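Local structure of putative SAM-dependent O-methyltranferase (Podospora anserina, 4YMH) at residues R62-K67 against N166-C171; T156-G161 against I231-G236; N173-A176 against T180-P183. The protein binds S-adenosylmethionine and S-adenosylhomocysteine and probably acts as a cation-dependent O-methyltransferase of the class I-like Rossmann-fold superfamily. One frame throughout, in Å; residues are numbered along the deposited sequence.

Contact 1: residues R62-K67 against N166-C171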
loop_
_atom_site.group_PDB
_atom_site.type_symbol
_atom_site.label_atom_id
_atom_site.label_comp_id
_atom_site.label_asym_id
_atom_site.label_seq_id
_atom_site.Cartn_x
_atom_site.Cartn_y
_atom_site.Cartn_z
ATOM N N ARG A 62 8.587 4.902 -9.510
ATOM C CA ARG A 62 8.409 4.728 -10.953
ATOM C C ARG A 62 6.960 4.965 -11.354
ATOM O O ARG A 62 6.665 5.477 -12.437
ATOM C CB ARG A 62 8.858 3.332 -11.401
ATOM C CG ARG A 62 10.383 3.141 -11.299
ATOM C CD ARG A 62 10.898 2.081 -12.237
ATOM N NE ARG A 62 12.349 1.937 -12.126
ATOM C CZ ARG A 62 12.975 0.828 -11.737
ATOM N NH1 ARG A 62 12.283 -0.268 -11.450
ATOM N NH2 ARG A 62 14.301 0.807 -11.664
ATOM N N ASP A 63 6.057 4.578 -10.470
ATOM C CA ASP A 63 4.623 4.690 -10.719
ATOM C C ASP A 63 4.157 6.144 -10.665
ATOM O O ASP A 63 3.559 6.644 -11.620
ATOM C CB ASP A 63 3.864 3.834 -9.695
ATOM C CG ASP A 63 2.350 3.949 -9.810
ATOM O OD1 ASP A 63 1.821 4.192 -10.913
ATOM O OD2 ASP A 63 1.685 3.766 -8.769
ATOM N N ARG A 64 4.440 6.823 -9.556
ATOM C CA ARG A 64 3.912 8.175 -9.340
ATOM C C ARG A 64 4.694 9.244 -10.100
ATOM O O ARG A 64 4.197 10.359 -10.311
ATOM C CB ARG A 64 3.916 8.525 -7.847
ATOM C CG ARG A 64 3.183 7.538 -6.944
ATOM C CD ARG A 64 3.126 8.076 -5.512
ATOM N NE ARG A 64 2.379 9.323 -5.421
ATOM C CZ ARG A 64 1.089 9.380 -5.091
ATOM N NH1 ARG A 64 0.428 8.261 -4.831
ATOM N NH2 ARG A 64 0.463 10.542 -5.038
ATOM N N LYS A 65 5.920 8.906 -10.489
ATOM C CA LYS A 65 6.800 9.838 -11.192
ATOM C C LYS A 65 6.885 11.218 -10.518
ATOM O O LYS A 65 6.615 12.234 -11.146
ATOM C CB LYS A 65 6.343 9.973 -12.655
ATOM C CG LYS A 65 6.590 8.688 -13.457
ATOM C CD LYS A 65 5.995 8.705 -14.853
ATOM C CE LYS A 65 4.546 8.229 -14.833
ATOM N NZ LYS A 65 4.359 6.831 -14.321
ATOM N N PRO A 66 7.291 11.261 -9.235
ATOM C CA PRO A 66 7.430 12.563 -8.571
ATOM C C PRO A 66 8.526 13.444 -9.192
ATOM O O PRO A 66 9.563 12.929 -9.620
ATOM C CB PRO A 66 7.793 12.178 -7.135
ATOM C CG PRO A 66 8.494 10.883 -7.275
ATOM C CD PRO A 66 7.764 10.158 -8.376
ATOM N N LYS A 67 8.287 14.752 -9.259
ATOM C CA LYS A 67 9.280 15.694 -9.779
ATOM C C LYS A 67 10.389 15.955 -8.760
ATOM O O LYS A 67 11.555 16.101 -9.117
ATOM C CB LYS A 67 8.615 17.017 -10.178
ATOM C CG LYS A 67 7.740 16.916 -11.425
ATOM C CD LYS A 67 7.235 18.285 -11.897
ATOM C CE LYS A 67 6.162 18.833 -10.971
ATOM N NZ LYS A 67 5.037 17.859 -10.790
ATOM N N ASN A 166 -1.047 17.250 -5.798
ATOM C CA ASN A 166 -1.280 15.828 -6.015
ATOM C C ASN A 166 -0.256 14.933 -5.324
ATOM O O ASN A 166 -0.166 13.734 -5.602
ATOM C CB ASN A 166 -1.296 15.527 -7.516
ATOM C CG ASN A 166 -2.447 16.213 -8.237
ATOM O OD1 ASN A 166 -3.570 16.279 -7.728
ATOM N ND2 ASN A 166 -2.170 16.730 -9.429
ATOM N N GLY A 167 0.512 15.512 -4.412
ATOM C CA GLY A 167 1.540 14.761 -3.709
ATOM C C GLY A 167 1.051 13.873 -2.581
ATOM O O GLY A 167 -0.098 13.954 -2.140
ATOM N N ILE A 168 1.940 13.016 -2.099
ATOM C CA ILE A 168 1.611 12.148 -0.979
ATOM C C ILE A 168 2.719 12.180 0.064
ATOM O O ILE A 168 3.908 12.306 -0.256
ATOM C CB ILE A 168 1.373 10.693 -1.447
ATOM C CG1 ILE A 168 0.641 9.881 -0.385
ATOM C CG2 ILE A 168 2.677 10.022 -1.884
ATOM C CD1 ILE A 168 0.216 8.511 -0.894
ATOM N N ILE A 169 2.312 12.078 1.318
ATOM C CA ILE A 169 3.252 11.866 2.405
ATOM C C ILE A 169 3.139 10.425 2.861
ATOM O O ILE A 169 2.045 9.938 3.102
ATOM C CB ILE A 169 2.983 12.772 3.607
ATOM C CG1 ILE A 169 2.806 14.221 3.171
ATOM C CG2 ILE A 169 4.130 12.620 4.642
ATOM C CD1 ILE A 169 2.389 15.140 4.309
ATOM N N LEU A 170 4.275 9.753 2.976
ATOM C CA LEU A 170 4.349 8.392 3.487
ATOM C C LEU A 170 5.123 8.409 4.782
ATOM O O LEU A 170 6.288 8.779 4.795
ATOM C CB LEU A 170 5.034 7.471 2.481
ATOM C CG LEU A 170 4.359 7.433 1.106
ATOM C CD1 LEU A 170 5.223 6.709 0.093
ATOM C CD2 LEU A 170 2.977 6.776 1.221
ATOM N N CYS A 171 4.475 8.008 5.864
ATOM C CA CYS A 171 5.120 7.978 7.181
ATOM C C CYS A 171 5.374 6.537 7.603
ATOM O O CYS A 171 4.444 5.730 7.668
ATOM C CB CYS A 171 4.257 8.694 8.217
ATOM S SG CYS A 171 3.737 10.370 7.738
#

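Contact 2: residues T156-G161 against I231-G236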
loop_
_atom_site.group_PDB
_atom_site.type_symbol
_atom_site.label_atom_id
_atom_site.label_comp_id
_atom_site.label_asym_id
_atom_site.label_seq_id
_atom_site.Cartn_x
_atom_site.Cartn_y
_atom_site.Cartn_z
ATOM N N THR A 156 4.434 21.320 9.664
ATOM C CA THR A 156 5.252 22.260 8.914
ATOM C C THR A 156 4.951 22.059 7.443
ATOM O O THR A 156 4.674 23.020 6.706
ATOM C CB THR A 156 6.759 22.069 9.200
ATOM O OG1 THR A 156 7.047 22.495 10.540
ATOM C CG2 THR A 156 7.619 22.891 8.237
ATOM N N ILE A 157 4.900 20.789 7.053
ATOM C CA ILE A 157 4.744 20.446 5.644
ATOM C C ILE A 157 3.433 21.013 5.134
ATOM O O ILE A 157 3.382 21.635 4.073
ATOM C CB ILE A 157 4.810 18.925 5.439
ATOM C CG1 ILE A 157 6.261 18.463 5.566
ATOM C CG2 ILE A 157 4.244 18.535 4.099
ATOM C CD1 ILE A 157 6.422 16.979 5.767
ATOM N N LEU A 158 2.379 20.890 5.928
ATOM C CA LEU A 158 1.113 21.383 5.426
ATOM C C LEU A 158 1.063 22.898 5.538
ATOM O O LEU A 158 0.560 23.565 4.630
ATOM C CB LEU A 158 -0.047 20.753 6.169
ATOM C CG LEU A 158 -0.065 19.237 6.006
ATOM C CD1 LEU A 158 -1.088 18.654 6.969
ATOM C CD2 LEU A 158 -0.389 18.847 4.564
ATOM N N ASP A 159 1.616 23.444 6.622
ATOM C CA ASP A 159 1.462 24.881 6.865
ATOM C C ASP A 159 2.173 25.680 5.783
ATOM O O ASP A 159 1.687 26.731 5.355
ATOM C CB ASP A 159 2.002 25.287 8.240
ATOM C CG ASP A 159 1.093 24.864 9.391
ATOM O OD1 ASP A 159 -0.043 24.392 9.149
ATOM O OD2 ASP A 159 1.518 25.034 10.553
ATOM N N GLN A 160 3.325 25.175 5.342
ATOM C CA GLN A 160 4.154 25.895 4.370
ATOM C C GLN A 160 3.932 25.441 2.929
ATOM O O GLN A 160 4.611 25.908 2.021
ATOM C CB GLN A 160 5.636 25.750 4.720
ATOM C CG GLN A 160 5.949 26.200 6.126
ATOM C CD GLN A 160 7.435 26.301 6.418
ATOM O OE1 GLN A 160 7.861 26.452 7.568
ATOM N NE2 GLN A 160 8.237 26.210 5.366
ATOM N N GLY A 161 2.985 24.535 2.724
ATOM C CA GLY A 161 2.693 24.049 1.390
ATOM C C GLY A 161 3.869 23.360 0.721
ATOM O O GLY A 161 4.135 23.592 -0.458
ATOM N N ILE A 231 -0.767 10.227 3.546
ATOM C CA ILE A 231 -1.444 11.504 3.751
ATOM C C ILE A 231 -1.545 12.234 2.419
ATOM O O ILE A 231 -0.553 12.337 1.696
ATOM C CB ILE A 231 -0.700 12.391 4.770
ATOM C CG1 ILE A 231 -0.508 11.653 6.104
ATOM C CG2 ILE A 231 -1.449 13.701 4.974
ATOM C CD1 ILE A 231 0.377 12.417 7.111
ATOM N N ARG A 232 -2.734 12.734 2.089
ATOM C CA ARG A 232 -2.869 13.570 0.890
ATOM C C ARG A 232 -3.697 14.793 1.228
ATOM O O ARG A 232 -4.406 14.802 2.226
ATOM C CB ARG A 232 -3.520 12.792 -0.269
ATOM C CG ARG A 232 -4.966 12.390 -0.014
ATOM C CD ARG A 232 -5.616 11.634 -1.194
ATOM N NE ARG A 232 -5.839 12.500 -2.356
ATOM C CZ ARG A 232 -6.969 13.163 -2.606
ATOM N NH1 ARG A 232 -8.014 13.066 -1.782
ATOM N NH2 ARG A 232 -7.060 13.929 -3.684
ATOM N N TRP A 233 -3.620 15.834 0.412
ATOM C CA TRP A 233 -4.586 16.917 0.543
ATOM C C TRP A 233 -5.974 16.377 0.218
ATOM O O TRP A 233 -6.128 15.612 -0.745
ATOM C CB TRP A 233 -4.275 18.074 -0.411
ATOM C CG TRP A 233 -2.962 18.773 -0.218
ATOM C CD1 TRP A 233 -1.861 18.680 -1.021
ATOM C CD2 TRP A 233 -2.628 19.713 0.812
ATOM N NE1 TRP A 233 -0.861 19.493 -0.549
ATOM C CE2 TRP A 233 -1.302 20.135 0.577
ATOM C CE3 TRP A 233 -3.318 20.233 1.915
ATOM C CZ2 TRP A 233 -0.652 21.056 1.399
ATOM C CZ3 TRP A 233 -2.664 21.152 2.738
ATOM C CH2 TRP A 233 -1.350 21.552 2.472
ATOM N N LYS A 234 -6.984 16.781 0.994
ATOM C CA LYS A 234 -8.376 16.598 0.567
ATOM C C LYS A 234 -8.576 17.257 -0.786
ATOM O O LYS A 234 -7.939 18.274 -1.067
ATOM C CB LYS A 234 -9.363 17.207 1.559
ATOM C CG LYS A 234 -9.507 16.478 2.867
ATOM C CD LYS A 234 -10.804 16.939 3.557
ATOM C CE LYS A 234 -10.831 16.537 5.034
ATOM N NZ LYS A 234 -10.627 15.077 5.222
ATOM N N ASP A 235 -9.466 16.704 -1.615
ATOM C CA ASP A 235 -9.721 17.288 -2.933
ATOM C C ASP A 235 -9.923 18.801 -2.840
ATOM O O ASP A 235 -9.313 19.576 -3.584
ATOM C CB ASP A 235 -10.951 16.649 -3.596
ATOM C CG ASP A 235 -10.686 15.238 -4.113
ATOM O OD1 ASP A 235 -9.503 14.862 -4.260
ATOM O OD2 ASP A 235 -11.672 14.512 -4.385
ATOM N N GLY A 236 -10.765 19.223 -1.905
ATOM C CA GLY A 236 -11.084 20.638 -1.766
ATOM C C GLY A 236 -9.998 21.502 -1.138
ATOM O O GLY A 236 -10.046 22.728 -1.249
#

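Contact 3: residues N173-A176 against T180-P183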
loop_
_atom_site.group_PDB
_atom_site.type_symbol
_atom_site.label_atom_id
_atom_site.label_comp_id
_atom_site.label_asym_id
_atom_site.label_seq_id
_atom_site.Cartn_x
_atom_site.Cartn_y
_atom_site.Cartn_z
ATOM N N ASN A 173 7.017 3.220 9.983
ATOM C CA ASN A 173 7.074 2.730 11.365
ATOM C C ASN A 173 6.000 3.262 12.294
ATOM O O ASN A 173 6.215 3.330 13.507
ATOM C CB ASN A 173 8.435 3.064 11.993
ATOM C CG ASN A 173 9.576 2.391 11.284
ATOM O OD1 ASN A 173 10.417 3.048 10.663
ATOM N ND2 ASN A 173 9.619 1.068 11.369
ATOM N N VAL A 174 4.838 3.621 11.760
ATOM C CA VAL A 174 3.821 4.249 12.601
ATOM C C VAL A 174 3.259 3.291 13.670
ATOM O O VAL A 174 2.754 3.733 14.709
ATOM C CB VAL A 174 2.707 4.851 11.693
ATOM C CG1 VAL A 174 1.596 5.510 12.503
ATOM C CG2 VAL A 174 3.343 5.899 10.797
ATOM N N PHE A 175 3.367 1.985 13.440
ATOM C CA PHE A 175 2.872 1.009 14.418
ATOM C C PHE A 175 3.791 0.846 15.628
ATOM O O PHE A 175 3.370 0.306 16.646
ATOM C CB PHE A 175 2.705 -0.372 13.779
ATOM C CG PHE A 175 1.479 -0.508 12.908
ATOM C CD1 PHE A 175 0.484 0.463 12.905
ATOM C CD2 PHE A 175 1.319 -1.623 12.108
ATOM C CE1 PHE A 175 -0.649 0.313 12.111
ATOM C CE2 PHE A 175 0.190 -1.771 11.302
ATOM C CZ PHE A 175 -0.790 -0.805 11.307
ATOM N N ALA A 176 5.051 1.246 15.480
ATOM C CA ALA A 176 6.060 1.046 16.530
ATOM C C ALA A 176 6.043 -0.414 17.002
ATOM O O ALA A 176 5.918 -0.697 18.200
ATOM C CB ALA A 176 5.814 2.009 17.714
ATOM N N THR A 180 2.184 1.143 19.214
ATOM C CA THR A 180 1.333 2.322 19.007
ATOM C C THR A 180 -0.120 2.004 19.348
ATOM O O THR A 180 -0.845 2.826 19.928
ATOM C CB THR A 180 1.418 2.832 17.542
ATOM O OG1 THR A 180 2.734 3.336 17.295
ATOM C CG2 THR A 180 0.400 3.934 17.290
ATOM N N ILE A 181 -0.548 0.796 19.007
ATOM C CA ILE A 181 -1.928 0.393 19.253
ATOM C C ILE A 181 -2.149 0.101 20.751
ATOM O O ILE A 181 -3.154 0.492 21.341
ATOM C CB ILE A 181 -2.319 -0.835 18.386
ATOM C CG1 ILE A 181 -2.202 -0.501 16.898
ATOM C CG2 ILE A 181 -3.764 -1.271 18.699
ATOM C CD1 ILE A 181 -0.786 -0.678 16.306
ATOM N N GLY A 182 -1.192 -0.560 21.381
ATOM C CA GLY A 182 -1.275 -0.793 22.825
ATOM C C GLY A 182 -0.016 -1.469 23.300
ATOM O O GLY A 182 0.652 -2.144 22.520
ATOM N N PRO A 183 0.329 -1.302 24.585
ATOM C CA PRO A 183 1.602 -1.850 25.051
ATOM C C PRO A 183 1.632 -3.375 25.052
ATOM O O PRO A 183 2.736 -3.930 25.121
ATOM C CB PRO A 183 1.716 -1.298 26.483
ATOM C CG PRO A 183 0.299 -1.062 26.894
ATOM C CD PRO A 183 -0.380 -0.567 25.647
#

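Contact 1: residues R62-K67 against N166-C171
N166 O is approached by R64 NH2 at 3.3 Å, but the hydrogen bond is weak: the angle at the hydrogen is only 125°, although the oxygen lies near the guanidinium plane, at its edge. The same carbonyl oxygen also accepts a hydrogen bond from a bound di(hydroxyethyl)ether, probably from the crystallisation liquor. The stronger partner of R64 is on the other chain: its NH1 makes a salt bridge with D63 of the second subunit, and D63 here pairs in the same way with R64 of the second subunit. The flat group of R64 rests on I168, whose CG2 sits 3.5 Å above the plane and over its centre; the nearest atoms of the pair are I168 CG2 and R64 NE or CZ, each at 3.6 Å. The arginine runs roughly perpendicular to the isoleucine. A bend at chi3 (63°) helps turn the guanidinium so that a face meets the isoleucine while an edge points to N166. Thus R64 reaches from the last turn of helix 51-64 to N166 and I168; strand 167-171 pairs through its backbone with strand 138-143 on one side and strand 228-233 on the other, at a place where the second subunit also packs.

Contact 2: residues T156-G161 against I231-G236
L158 and W233 make the main apolar contact, a CH-pi interaction in which L158 CD2 lies 3.8 Å from the centroid of the six-membered ring of W233 and 20° off its normal. The methyl is displaced toward the rim, and its closest ring atom is W233 CH2 at 3.6 Å. The leucine and the indole run antiparallel alongside one another. W233 CG is anti to its own carbonyl carbon (chi1 -62°), and the indole leaves the strand in a direction that carries its six-membered ring to the helix. L158 also packs on I217, D214 and R216.

Around the indole edge, the contacts are with backbone. L158 O lies in the ring plane, 3.5 Å from W233 CH2, while G161 CA stands near that plane at 4.5 Å from W233 CZ2. G161, the first residue to leave the helical conformation, has positive phi and completes a Schellman motif, its N donating to the same L158 O at 3.2 Å, so the indole packs against the closing turn itself.

As for polar links, W233 NE1 donates to L163 O, just beyond the turn. The contact therefore sets the C-terminal end of helix 150-159 against the end of strand 228-233, which runs between strands 167-171 and 217-222.

Contact 3: residues N173-A176 against T180-P183
T180 OG1 donates a short hydrogen bond to V174 O at 2.6 Å, approaching with the donor tilted 26° from the carbonyl plane. T180 N bonds to the next carbonyl, F175 O, at 2.9 Å; this bond is nearly straight at the hydrogen (164°), although the donor stands well above the carbonyl plane. T180 thus uses its hydroxyl and its backbone amide to hold two successive carbonyl groups. Its chi1 of -67° sets OG1 beside its own backbone N, which lets both donors face the same piece of chain, and leaves CG2 3.5 Å from V174 O.

Packing closes in around these two bonds. The methyl of A176, CB, comes to 3.4 Å from T180 OG1. The next residue, I181, sends its CD1 to the F175 ring, 3.8 Å from F175 CD1, the isoleucine lying at a slant to the phenylalanine. Further out, V174 and F175 lie on L221 of strand 217-222, A176 meets W197 and T180 meets L204 of helix 194-212, while Y19 of the second subunit packs on both T180 and I181.

The N173-A176 segment is a type I beta turn, closed by A176 N to N173 O. The two bonds from T180 tie the returning chain to it: a beta turn whose V174 and F175 carbonyls are bound by one threonine, in the loop between strand 167-171 and helix 194-212 of the Rossmann-like methyltransferase fold.

In the fold
After helices 10-22 and 29-41, the chain passes along helix 51-64 and runs through the parallel strands 68-72, 93-98, 120-124 and 138-143 with their helices before contact 1 closes a long loop on strand 167-171. Contact 2 opens inside that loop, at the end of helix 150-159, and closes beyond it on strand 228-233, so the two cross. They also touch: strands 167-171 and 228-233 are neighbours in the sheet, with I169 O and I231 N 2.9 Å apart, a probable hydrogen bond. Contact 3 follows contact 1 in series and is nested within the loop of contact 2, closing a short loop between strand 167-171 and helix 194-212. All three border the second subunit.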